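Local coordinates for ABC transporter substrate binding protein (Ribose) (PDB 4WT7), which probably serves as the periplasmic sugar- or polyol-binding component of an ABC transporter and is seen here holding D-allitol, at residues F45-A50 with Q273-G279; A268-Q274 with V301-N307; K216-I222 with R242-Y248. All coordinates share one frame; numbering follows the deposited sequence.

Interaction 1: residues F45-A50 with Q273-G279. With X9X (D-allitol), chain C.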
loop_
_atom_site.group_PDB
_atom_site.type_symbol
_atom_site.label_atom_id
_atom_site.label_comp_id
_atom_site.label_asym_id
_atom_site.label_seq_id
_atom_site.Cartn_x
_atom_site.Cartn_y
_atom_site.Cartn_z
ATOM N N PHE A 45 5.608 -6.823 -3.924
ATOM C CA PHE A 45 4.508 -7.786 -3.787
ATOM C C PHE A 45 3.132 -7.202 -4.036
ATOM O O PHE A 45 2.388 -7.703 -4.875
ATOM C CB PHE A 45 4.544 -8.392 -2.387
ATOM C CG PHE A 45 3.386 -9.266 -2.075
ATOM C CD1 PHE A 45 3.297 -10.549 -2.617
ATOM C CD2 PHE A 45 2.393 -8.828 -1.218
ATOM C CE1 PHE A 45 2.217 -11.371 -2.289
ATOM C CE2 PHE A 45 1.323 -9.641 -0.892
ATOM C CZ PHE A 45 1.226 -10.904 -1.434
ATOM N N PHE A 46 2.784 -6.150 -3.313
ATOM C CA PHE A 46 1.432 -5.632 -3.394
ATOM C C PHE A 46 1.123 -5.217 -4.843
ATOM O O PHE A 46 0.081 -5.610 -5.429
ATOM C CB PHE A 46 1.253 -4.460 -2.438
ATOM C CG PHE A 46 -0.116 -3.861 -2.471
ATOM C CD1 PHE A 46 -0.440 -2.901 -3.405
ATOM C CD2 PHE A 46 -1.075 -4.253 -1.559
ATOM C CE1 PHE A 46 -1.694 -2.345 -3.436
ATOM C CE2 PHE A 46 -2.341 -3.703 -1.581
ATOM C CZ PHE A 46 -2.654 -2.752 -2.526
ATOM N N ASP A 47 2.038 -4.459 -5.437
ATOM C CA ASP A 47 1.787 -3.861 -6.731
ATOM C C ASP A 47 1.692 -4.899 -7.837
ATOM O O ASP A 47 0.805 -4.827 -8.674
ATOM C CB ASP A 47 2.883 -2.852 -7.088
ATOM C CG ASP A 47 3.021 -1.743 -6.079
ATOM O OD1 ASP A 47 2.374 -1.765 -5.004
ATOM O OD2 ASP A 47 3.816 -0.823 -6.366
ATOM N N LEU A 48 2.643 -5.834 -7.856
ATOM C CA LEU A 48 2.649 -6.916 -8.828
ATOM C C LEU A 48 1.358 -7.742 -8.742
ATOM O O LEU A 48 0.722 -8.010 -9.740
ATOM C CB LEU A 48 3.869 -7.838 -8.603
ATOM C CG LEU A 48 4.007 -8.935 -9.651
ATOM C CD1 LEU A 48 3.977 -8.362 -11.034
ATOM C CD2 LEU A 48 5.286 -9.758 -9.443
ATOM N N GLN A 49 0.977 -8.121 -7.533
ATOM C CA GLN A 49 -0.248 -8.910 -7.313
ATOM C C GLN A 49 -1.552 -8.252 -7.831
ATOM O O GLN A 49 -2.372 -8.868 -8.508
ATOM C CB GLN A 49 -0.392 -9.152 -5.828
ATOM C CG GLN A 49 0.655 -10.076 -5.251
ATOM C CD GLN A 49 0.341 -11.519 -5.574
ATOM O OE1 GLN A 49 -0.735 -12.044 -5.220
ATOM N NE2 GLN A 49 1.239 -12.146 -6.304
ATOM N N ALA A 50 -1.734 -6.996 -7.469
ATOM C CA ALA A 50 -2.899 -6.215 -7.871
ATOM C C ALA A 50 -2.941 -6.004 -9.396
ATOM O O ALA A 50 -3.967 -6.119 -10.027
ATOM C CB ALA A 50 -2.852 -4.834 -7.128
ATOM N N GLN A 273 -2.704 -7.075 3.628
ATOM C CA GLN A 273 -3.707 -6.732 2.635
ATOM C C GLN A 273 -3.928 -7.874 1.678
ATOM O O GLN A 273 -3.237 -8.908 1.744
ATOM C CB GLN A 273 -3.228 -5.531 1.842
ATOM C CG GLN A 273 -3.129 -4.292 2.666
ATOM C CD GLN A 273 -3.123 -3.018 1.804
ATOM O OE1 GLN A 273 -4.176 -2.504 1.446
ATOM N NE2 GLN A 273 -1.939 -2.544 1.448
ATOM N N GLN A 274 -4.882 -7.670 0.769
ATOM C CA GLN A 274 -5.292 -8.677 -0.211
ATOM C C GLN A 274 -5.258 -8.060 -1.617
ATOM O O GLN A 274 -6.306 -7.735 -2.200
ATOM C CB GLN A 274 -6.688 -9.164 0.118
ATOM C CG GLN A 274 -6.805 -9.732 1.521
ATOM C CD GLN A 274 -8.102 -10.535 1.735
ATOM O OE1 GLN A 274 -8.211 -11.680 1.277
ATOM N NE2 GLN A 274 -9.064 -9.960 2.470
ATOM N N PRO A 275 -4.053 -7.866 -2.147
ATOM C CA PRO A 275 -3.900 -7.179 -3.432
ATOM C C PRO A 275 -4.515 -7.950 -4.606
ATOM O O PRO A 275 -5.132 -7.352 -5.490
ATOM C CB PRO A 275 -2.383 -7.019 -3.564
ATOM C CG PRO A 275 -1.787 -8.030 -2.547
ATOM C CD PRO A 275 -2.765 -7.996 -1.435
ATOM N N ALA A 276 -4.384 -9.259 -4.641
ATOM C CA ALA A 276 -5.037 -9.957 -5.740
ATOM C C ALA A 276 -6.570 -9.730 -5.663
ATOM O O ALA A 276 -7.212 -9.436 -6.679
ATOM C CB ALA A 276 -4.661 -11.416 -5.760
ATOM N N GLU A 277 -7.137 -9.805 -4.460
ATOM C CA GLU A 277 -8.567 -9.518 -4.306
ATOM C C GLU A 277 -8.916 -8.091 -4.722
ATOM O O GLU A 277 -9.907 -7.867 -5.390
ATOM C CB GLU A 277 -9.068 -9.762 -2.884
ATOM C CG GLU A 277 -9.171 -11.219 -2.505
ATOM C CD GLU A 277 -10.162 -11.986 -3.372
ATOM O OE1 GLU A 277 -11.150 -11.367 -3.837
ATOM O OE2 GLU A 277 -9.918 -13.200 -3.608
ATOM N N LEU A 278 -8.109 -7.118 -4.319
ATOM C CA LEU A 278 -8.363 -5.741 -4.718
ATOM C C LEU A 278 -8.401 -5.589 -6.232
ATOM O O LEU A 278 -9.275 -4.921 -6.768
ATOM C CB LEU A 278 -7.304 -4.802 -4.135
ATOM C CG LEU A 278 -7.609 -4.463 -2.685
ATOM C CD1 LEU A 278 -6.316 -4.100 -1.945
ATOM C CD2 LEU A 278 -8.647 -3.351 -2.608
ATOM N N GLY A 279 -7.434 -6.177 -6.919
ATOM C CA GLY A 279 -7.409 -6.120 -8.373
ATOM C C GLY A 279 -8.633 -6.756 -9.019
ATOM O O GLY A 279 -9.231 -6.192 -9.945
HETATM O OAA X9X C . 2.802 3.561 -2.434
HETATM C CAG X9X C . 3.593 2.619 -1.804
HETATM C CAI X9X C . 2.933 1.422 -1.201
HETATM O OAC X9X C . 2.207 1.749 -0.041
HETATM C CAK X9X C . 2.144 0.661 -2.227
HETATM O OAE X9X C . 3.017 0.427 -3.264
HETATM C CAL X9X C . 1.716 -0.713 -1.709
HETATM O OAF X9X C . 2.806 -1.453 -1.280
HETATM C CAJ X9X C . 0.595 -0.745 -0.690
HETATM O OAD X9X C . 1.007 -0.497 0.609
HETATM C CAH X9X C . -0.619 0.099 -1.021
HETATM O OAB X9X C . -1.844 -0.377 -0.508
HETATM O O HOH W 1 -2.778 -11.195 -3.038
#
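Pro275 and Phe46 share the largest part of this interface, the proline ring pressing on one face of the phenylalanine while D-allitol covers the other. Pro275 CB stands 4.0 Å from the centroid of the Phe46 ring and 24° off its normal, a CH-pi contact over the face but displaced toward the rim. On the opposite face the ligand oxygen OAB comes within 3.2 Å of Phe46 CZ, so the ring is sandwiched between protein and polyol. Phe46 reaches this place because CG lies anti to its backbone N, which carries the ring off the start of helix 45-60 and into the pocket.

Pro275, in the first turn of helix 275-290, is a knob in a hole made by Phe45, Phe46, Gln49 and Ala50. Its CG meets Gln49 CB at 3.7 Å and also touches Phe45 CE2. At the same hole, Ala50 CA makes a CA-H...O contact with Pro275 O, and a water links Gln49 OE1 to the backbone N of Ala276.

Gln273 lies close by, its amide plane only 22° from that of the Phe46 ring. Its NE2 is 3.3 Å from Phe46 CE2. The same nitrogen donates an almost straight bond (170°) to ligand OAB; Asp251 also takes a bond from NE2, while Ser132 holds OE1. From the other segment Asp47 OD1 accepts from ligand OAE, and its OD2 forms a salt bridge with Arg72. The chemistry is that of a sugar-type site: an aromatic face lies against the carbon chain, and polar groups fixed by second partners read the hydroxyls.

Interaction 2: residues A268-Q274 with V301-N307. With X9X (D-allitol), chain C.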
loop_
_atom_site.group_PDB
_atom_site.type_symbol
_atom_site.label_atom_id
_atom_site.label_comp_id
_atom_site.label_asym_id
_atom_site.label_seq_id
_atom_site.Cartn_x
_atom_site.Cartn_y
_atom_site.Cartn_z
ATOM N N ALA A 268 7.378 -6.895 14.417
ATOM C CA ALA A 268 6.375 -7.101 15.460
ATOM C C ALA A 268 4.939 -7.246 14.941
ATOM O O ALA A 268 4.140 -7.982 15.493
ATOM C CB ALA A 268 6.457 -5.957 16.483
ATOM N N ALA A 269 4.618 -6.519 13.884
ATOM C CA ALA A 269 3.270 -6.500 13.323
ATOM C C ALA A 269 3.288 -6.017 11.868
ATOM O O ALA A 269 4.081 -5.149 11.489
ATOM C CB ALA A 269 2.362 -5.641 14.140
ATOM N N ASP A 270 2.415 -6.618 11.049
ATOM C CA ASP A 270 2.310 -6.265 9.623
ATOM C C ASP A 270 0.863 -6.492 9.301
ATOM O O ASP A 270 0.362 -7.611 9.468
ATOM C CB ASP A 270 3.176 -7.201 8.789
ATOM C CG ASP A 270 3.207 -6.854 7.318
ATOM O OD1 ASP A 270 2.464 -5.927 6.869
ATOM O OD2 ASP A 270 4.011 -7.512 6.599
ATOM N N VAL A 271 0.153 -5.447 8.924
ATOM C CA VAL A 271 -1.252 -5.635 8.536
ATOM C C VAL A 271 -1.329 -6.158 7.095
ATOM O O VAL A 271 -0.995 -5.463 6.123
ATOM C CB VAL A 271 -2.084 -4.336 8.685
ATOM C CG1 VAL A 271 -3.539 -4.625 8.338
ATOM C CG2 VAL A 271 -1.971 -3.765 10.129
ATOM N N ALA A 272 -1.781 -7.391 6.958
ATOM C CA ALA A 272 -1.842 -7.996 5.644
ATOM C C ALA A 272 -3.008 -7.410 4.867
ATOM O O ALA A 272 -4.138 -7.271 5.392
ATOM C CB ALA A 272 -1.970 -9.479 5.743
ATOM N N GLN A 273 -2.704 -7.075 3.628
ATOM C CA GLN A 273 -3.707 -6.732 2.635
ATOM C C GLN A 273 -3.928 -7.874 1.678
ATOM O O GLN A 273 -3.237 -8.908 1.744
ATOM C CB GLN A 273 -3.228 -5.531 1.842
ATOM C CG GLN A 273 -3.129 -4.292 2.666
ATOM C CD GLN A 273 -3.123 -3.018 1.804
ATOM O OE1 GLN A 273 -4.176 -2.504 1.446
ATOM N NE2 GLN A 273 -1.939 -2.544 1.448
ATOM N N GLN A 274 -4.882 -7.670 0.769
ATOM C CA GLN A 274 -5.292 -8.677 -0.211
ATOM C C GLN A 274 -5.258 -8.060 -1.617
ATOM O O GLN A 274 -6.306 -7.735 -2.200
ATOM C CB GLN A 274 -6.688 -9.164 0.118
ATOM C CG GLN A 274 -6.805 -9.732 1.521
ATOM C CD GLN A 274 -8.102 -10.535 1.735
ATOM O OE1 GLN A 274 -8.211 -11.680 1.277
ATOM N NE2 GLN A 274 -9.064 -9.960 2.470
ATOM N N VAL A 301 -11.798 -3.829 0.884
ATOM C CA VAL A 301 -11.458 -5.232 0.990
ATOM C C VAL A 301 -10.797 -5.445 2.340
ATOM O O VAL A 301 -9.891 -4.684 2.707
ATOM C CB VAL A 301 -10.475 -5.655 -0.079
ATOM C CG1 VAL A 301 -9.973 -7.088 0.233
ATOM C CG2 VAL A 301 -11.128 -5.584 -1.438
ATOM N N PRO A 302 -11.238 -6.476 3.081
ATOM C CA PRO A 302 -10.749 -6.613 4.442
ATOM C C PRO A 302 -9.226 -6.786 4.485
ATOM O O PRO A 302 -8.625 -7.290 3.535
ATOM C CB PRO A 302 -11.479 -7.860 4.953
ATOM C CG PRO A 302 -12.786 -7.863 4.160
ATOM C CD PRO A 302 -12.357 -7.391 2.791
ATOM N N ALA A 303 -8.637 -6.363 5.596
ATOM C CA ALA A 303 -7.198 -6.516 5.870
ATOM C C ALA A 303 -7.044 -7.238 7.183
ATOM O O ALA A 303 -7.933 -7.181 7.999
ATOM C CB ALA A 303 -6.532 -5.175 5.973
ATOM N N LEU A 304 -5.904 -7.872 7.414
ATOM C CA LEU A 304 -5.737 -8.703 8.612
ATOM C C LEU A 304 -4.458 -8.385 9.388
ATOM O O LEU A 304 -3.363 -8.628 8.895
ATOM C CB LEU A 304 -5.694 -10.192 8.209
ATOM C CG LEU A 304 -6.765 -10.686 7.251
ATOM C CD1 LEU A 304 -6.290 -11.909 6.414
ATOM C CD2 LEU A 304 -7.966 -11.054 8.124
ATOM N N LEU A 305 -4.585 -7.865 10.604
ATOM C CA LEU A 305 -3.406 -7.555 11.390
ATOM C C LEU A 305 -2.717 -8.857 11.828
ATOM O O LEU A 305 -3.288 -9.665 12.558
ATOM C CB LEU A 305 -3.747 -6.719 12.623
ATOM C CG LEU A 305 -2.456 -6.225 13.272
ATOM C CD1 LEU A 305 -2.617 -4.843 13.905
ATOM C CD2 LEU A 305 -1.989 -7.217 14.308
ATOM N N ALA A 306 -1.491 -9.043 11.369
ATOM C CA ALA A 306 -0.645 -10.130 11.828
ATOM C C ALA A 306 0.427 -9.623 12.814
ATOM O O ALA A 306 1.282 -8.802 12.470
ATOM C CB ALA A 306 0.014 -10.809 10.639
ATOM N N ASN A 307 0.381 -10.125 14.047
ATOM C CA ASN A 307 1.449 -9.884 14.996
ATOM C C ASN A 307 2.116 -11.235 15.278
ATOM O O ASN A 307 1.788 -12.243 14.616
ATOM C CB ASN A 307 0.919 -9.217 16.265
ATOM C CG ASN A 307 -0.144 -10.037 16.969
ATOM O OD1 ASN A 307 -0.063 -11.281 17.061
ATOM N ND2 ASN A 307 -1.163 -9.344 17.464
HETATM O OAA X9X C . 2.802 3.561 -2.434
HETATM C CAG X9X C . 3.593 2.619 -1.804
HETATM C CAI X9X C . 2.933 1.422 -1.201
HETATM O OAC X9X C . 2.207 1.749 -0.041
HETATM C CAK X9X C . 2.144 0.661 -2.227
HETATM O OAE X9X C . 3.017 0.427 -3.264
HETATM C CAL X9X C . 1.716 -0.713 -1.709
HETATM O OAF X9X C . 2.806 -1.453 -1.280
HETATM C CAJ X9X C . 0.595 -0.745 -0.690
HETATM O OAD X9X C . 1.007 -0.497 0.609
HETATM C CAH X9X C . -0.619 0.099 -1.021
HETATM O OAB X9X C . -1.844 -0.377 -0.508
HETATM O O HOH W 2 -6.923 -5.830 1.775
#
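Asp270 and Ala272 pair with Ala306 and Leu304 through four backbone hydrogen bonds, two in each antiparallel hydrogen-bonded pair. Asp270 N gives to Ala306 O at 2.8 Å, and Ala306 N returns a bond to Asp270 O at 3.0 Å. Leu304 N to Ala272 O is also 2.8 Å, and Ala272 N completes the set by donating to Leu304 O.

Between them Val271 faces Leu305 in a non-hydrogen-bonded pair. Val271 CG2 meets Leu305 CD1 at 4.0 Å with the side chains crossing at about a right angle, and CG1, anti to the backbone N (chi1 -177°), turns to Ala303 CB.

Past the end of strand 267-272, where Gln274 lies, Pro302 O collects two donors: Gln274 NE2 at 2.9 Å, nearly straight at 177° and with the oxygen in the amide plane, and a water that also accepts from Gln274 N. Asp270 OD1 takes the backbone N of Gly252, and Asn307 ND2 gives to Gln144. Backbone bonds thus join edge strand 304-307 to strand 267-272, and the Gln274 amide extends the grip to Pro302, in the loop before strand 304-307, flanking Gln273 where it enters the allitol pocket and is also held by a backbone hydrogen bond to Asp251.

Interaction 3: residues K216-I222 with R242-Y248; sequences KGSIKAI and RTEIKTY
Ile245 packs its branched side chain against Ile219 and Ile222 just before strand 246-249 begins. From CB the side chain divides. CG2, anti to the backbone N, meets Ile222 CG1 at 3.8 Å and has Ile222 CD1 slightly farther off. CG1 takes the other direction, anti to the carbonyl carbon (chi1 -61°), and passes 3.6 Å from Ile219 O, a buried carbonyl oxygen with no polar partner in the model. At the tip, CD1 lies 4.0 Å from Ile219 CB and close to CG2 of the same residue. CG2 of Ile245 thus lies mainly against Ile222 and CD1 against Ile219, though CG2 also comes near Ile219 CG2; the side chain crosses both isoleucines obliquely.

Backbone bonds continue the pairing in parallel fashion. Lys246 N donates to Lys220 O almost straight, at 175°; Ile222 N then gives to Lys246 O, and Tyr248 N to Ile222 O. Water joins in at both ends of the series: one molecule donates to Lys220 O and Glu244 O, another to Ile222 O and Tyr248 O. Ala221 CB approaches the edge of the Tyr248 ring, 3.7 Å from CE2, while the tyrosine hydroxyl is bonded to Asp148.

At the outer end Arg242 NE forms a 2.8 Å salt bridge with Glu244 OE2, which accepts through its syn lone pair. The aliphatic part of Lys216 runs over this carboxylate, its CE 3.7 Å from Glu244 OE1.

The segments contribute the two strands of a beta-alpha-beta unit whose connecting helix 227-240 covers one side of the sheet, Leu237 touching Ile222, Ile245 and Thr247. On Ala221 and Tyr248 lies helix 134-148, through Leu145, and strand 267-272 continues the sheet beyond strand 246-249.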
loop_
_atom_site.group_PDB
_atom_site.type_symbol
_atom_site.label_atom_id
_atom_site.label_comp_id
_atom_site.label_asym_id
_atom_site.label_seq_id
_atom_site.Cartn_x
_atom_site.Cartn_y
_atom_site.Cartn_z
ATOM N N LYS A 216 20.632 2.061 24.394
ATOM C CA LYS A 216 19.568 1.073 24.378
ATOM C C LYS A 216 18.299 1.651 25.034
ATOM O O LYS A 216 18.329 2.178 26.147
ATOM C CB LYS A 216 20.052 -0.195 25.071
ATOM C CG LYS A 216 19.091 -1.369 24.950
ATOM C CD LYS A 216 19.611 -2.638 25.628
ATOM C CE LYS A 216 19.340 -3.865 24.740
ATOM N NZ LYS A 216 19.706 -5.201 25.325
ATOM N N GLY A 217 17.188 1.586 24.313
ATOM C CA GLY A 217 15.936 2.128 24.800
ATOM C C GLY A 217 15.587 3.520 24.281
ATOM O O GLY A 217 14.468 3.980 24.478
ATOM N N SER A 218 16.506 4.204 23.614
ATOM C CA SER A 218 16.208 5.551 23.120
ATOM C C SER A 218 15.393 5.548 21.816
ATOM O O SER A 218 14.956 6.603 21.327
ATOM C CB SER A 218 17.501 6.356 22.942
ATOM O OG SER A 218 18.287 5.821 21.898
ATOM N N ILE A 219 15.248 4.368 21.229
ATOM C CA ILE A 219 14.284 4.122 20.144
ATOM C C ILE A 219 13.546 2.846 20.534
ATOM O O ILE A 219 14.169 1.916 21.033
ATOM C CB ILE A 219 14.983 3.888 18.792
ATOM C CG1 ILE A 219 15.801 5.117 18.410
ATOM C CG2 ILE A 219 13.962 3.510 17.726
ATOM C CD1 ILE A 219 16.621 4.973 17.164
ATOM N N LYS A 220 12.233 2.795 20.336
ATOM C CA LYS A 220 11.477 1.608 20.729
ATOM C C LYS A 220 10.778 0.971 19.547
ATOM O O LYS A 220 10.516 -0.249 19.557
ATOM C CB LYS A 220 10.470 1.931 21.831
ATOM C CG LYS A 220 11.089 2.607 23.033
ATOM C CD LYS A 220 11.061 1.784 24.309
ATOM C CE LYS A 220 9.619 1.534 24.752
ATOM N NZ LYS A 220 9.360 1.779 26.205
ATOM N N ALA A 221 10.481 1.773 18.522
ATOM C CA ALA A 221 9.811 1.250 17.348
ATOM C C ALA A 221 10.202 1.977 16.058
ATOM O O ALA A 221 10.734 3.111 16.080
ATOM C CB ALA A 221 8.315 1.321 17.537
ATOM N N ILE A 222 9.946 1.300 14.946
ATOM C CA ILE A 222 10.089 1.888 13.633
ATOM C C ILE A 222 8.825 1.544 12.835
ATOM O O ILE A 222 8.467 0.348 12.670
ATOM C CB ILE A 222 11.300 1.348 12.902
ATOM C CG1 ILE A 222 12.541 1.480 13.784
ATOM C CG2 ILE A 222 11.497 2.078 11.589
ATOM C CD1 ILE A 222 13.760 1.034 13.102
ATOM N N ARG A 242 20.480 -4.402 17.718
ATOM C CA ARG A 242 19.478 -3.543 18.362
ATOM C C ARG A 242 18.067 -4.091 18.177
ATOM O O ARG A 242 17.186 -3.392 17.626
ATOM C CB ARG A 242 19.534 -2.115 17.774
ATOM C CG ARG A 242 20.875 -1.397 18.008
ATOM C CD ARG A 242 21.052 -0.948 19.451
ATOM N NE ARG A 242 20.049 0.031 19.860
ATOM C CZ ARG A 242 20.066 1.338 19.530
ATOM N NH1 ARG A 242 21.045 1.832 18.794
ATOM N NH2 ARG A 242 19.119 2.159 19.957
ATOM N N THR A 243 17.848 -5.330 18.611
ATOM C CA THR A 243 16.600 -5.997 18.320
ATOM C C THR A 243 15.626 -5.809 19.469
ATOM O O THR A 243 14.549 -6.388 19.473
ATOM C CB THR A 243 16.773 -7.497 17.950
ATOM O OG1 THR A 243 17.582 -8.170 18.927
ATOM C CG2 THR A 243 17.405 -7.628 16.573
ATOM N N GLU A 244 16.001 -4.988 20.444
ATOM C CA GLU A 244 15.023 -4.550 21.424
ATOM C C GLU A 244 13.993 -3.691 20.681
ATOM O O GLU A 244 12.828 -3.608 21.080
ATOM C CB GLU A 244 15.686 -3.765 22.558
ATOM C CG GLU A 244 16.206 -2.376 22.171
ATOM C CD GLU A 244 17.567 -2.389 21.502
ATOM O OE1 GLU A 244 18.163 -3.468 21.274
ATOM O OE2 GLU A 244 18.061 -1.306 21.217
ATOM N N ILE A 245 14.426 -3.088 19.578
ATOM C CA ILE A 245 13.556 -2.210 18.772
ATOM C C ILE A 245 12.546 -3.025 17.957
ATOM O O ILE A 245 12.929 -4.020 17.337
ATOM C CB ILE A 245 14.402 -1.352 17.806
ATOM C CG1 ILE A 245 15.357 -0.453 18.596
ATOM C CG2 ILE A 245 13.516 -0.516 16.898
ATOM C CD1 ILE A 245 16.385 0.239 17.746
ATOM N N LYS A 246 11.275 -2.610 17.950
ATOM C CA LYS A 246 10.211 -3.342 17.230
ATOM C C LYS A 246 9.811 -2.643 15.934
ATOM O O LYS A 246 9.733 -1.416 15.879
ATOM C CB LYS A 246 8.957 -3.475 18.106
ATOM C CG LYS A 246 9.153 -4.362 19.355
ATOM C CD LYS A 246 7.989 -4.210 20.354
ATOM C CE LYS A 246 8.108 -5.191 21.509
ATOM N NZ LYS A 246 9.427 -5.065 22.139
ATOM N N THR A 247 9.516 -3.416 14.892
ATOM C CA THR A 247 9.113 -2.799 13.624
ATOM C C THR A 247 7.660 -3.093 13.244
ATOM O O THR A 247 7.076 -4.092 13.668
ATOM C CB THR A 247 10.087 -3.151 12.458
ATOM O OG1 THR A 247 9.828 -4.477 11.958
ATOM C CG2 THR A 247 11.538 -3.067 12.958
ATOM N N TYR A 248 7.104 -2.204 12.410
ATOM C CA TYR A 248 5.674 -2.211 12.113
ATOM C C TYR A 248 5.433 -1.834 10.660
ATOM O O TYR A 248 6.112 -0.975 10.136
ATOM C CB TYR A 248 4.960 -1.209 13.033
ATOM C CG TYR A 248 5.047 -1.609 14.476
ATOM C CD1 TYR A 248 4.121 -2.489 15.035
ATOM C CD2 TYR A 248 6.080 -1.155 15.269
ATOM C CE1 TYR A 248 4.206 -2.878 16.339
ATOM C CE2 TYR A 248 6.202 -1.580 16.597
ATOM C CZ TYR A 248 5.263 -2.436 17.123
ATOM O OH TYR A 248 5.374 -2.828 18.437
HETATM O O HOH W 3 11.249 -1.577 21.613
HETATM O O HOH W 4 8.764 -0.351 9.791
#

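In the fold
Interactions 1 and 2 share Gln273 and Gln274, the link by which strand 267-272 passes into helix 275-290; both touch D-allitol through Gln273, interaction 1 also through Phe46 and Asp47. Their centres are 13 Å apart, and they also meet where Leu278 CD2 packs 3.5 Å from Val301 CG2. Interaction 3 belongs to the same mixed sheet as interaction 2, since strands 246-249 and 267-272 are neighbours in it; Ala269 CB lies 3.7 Å from Tyr248 CD1. It stands well apart from interaction 1, with centres about 29 Å and nearest atoms about 12 Å apart. The Tyr248 side chain is about 13 Å from the ligand, so interaction 3 lies in a part of that sheet set back from the pocket.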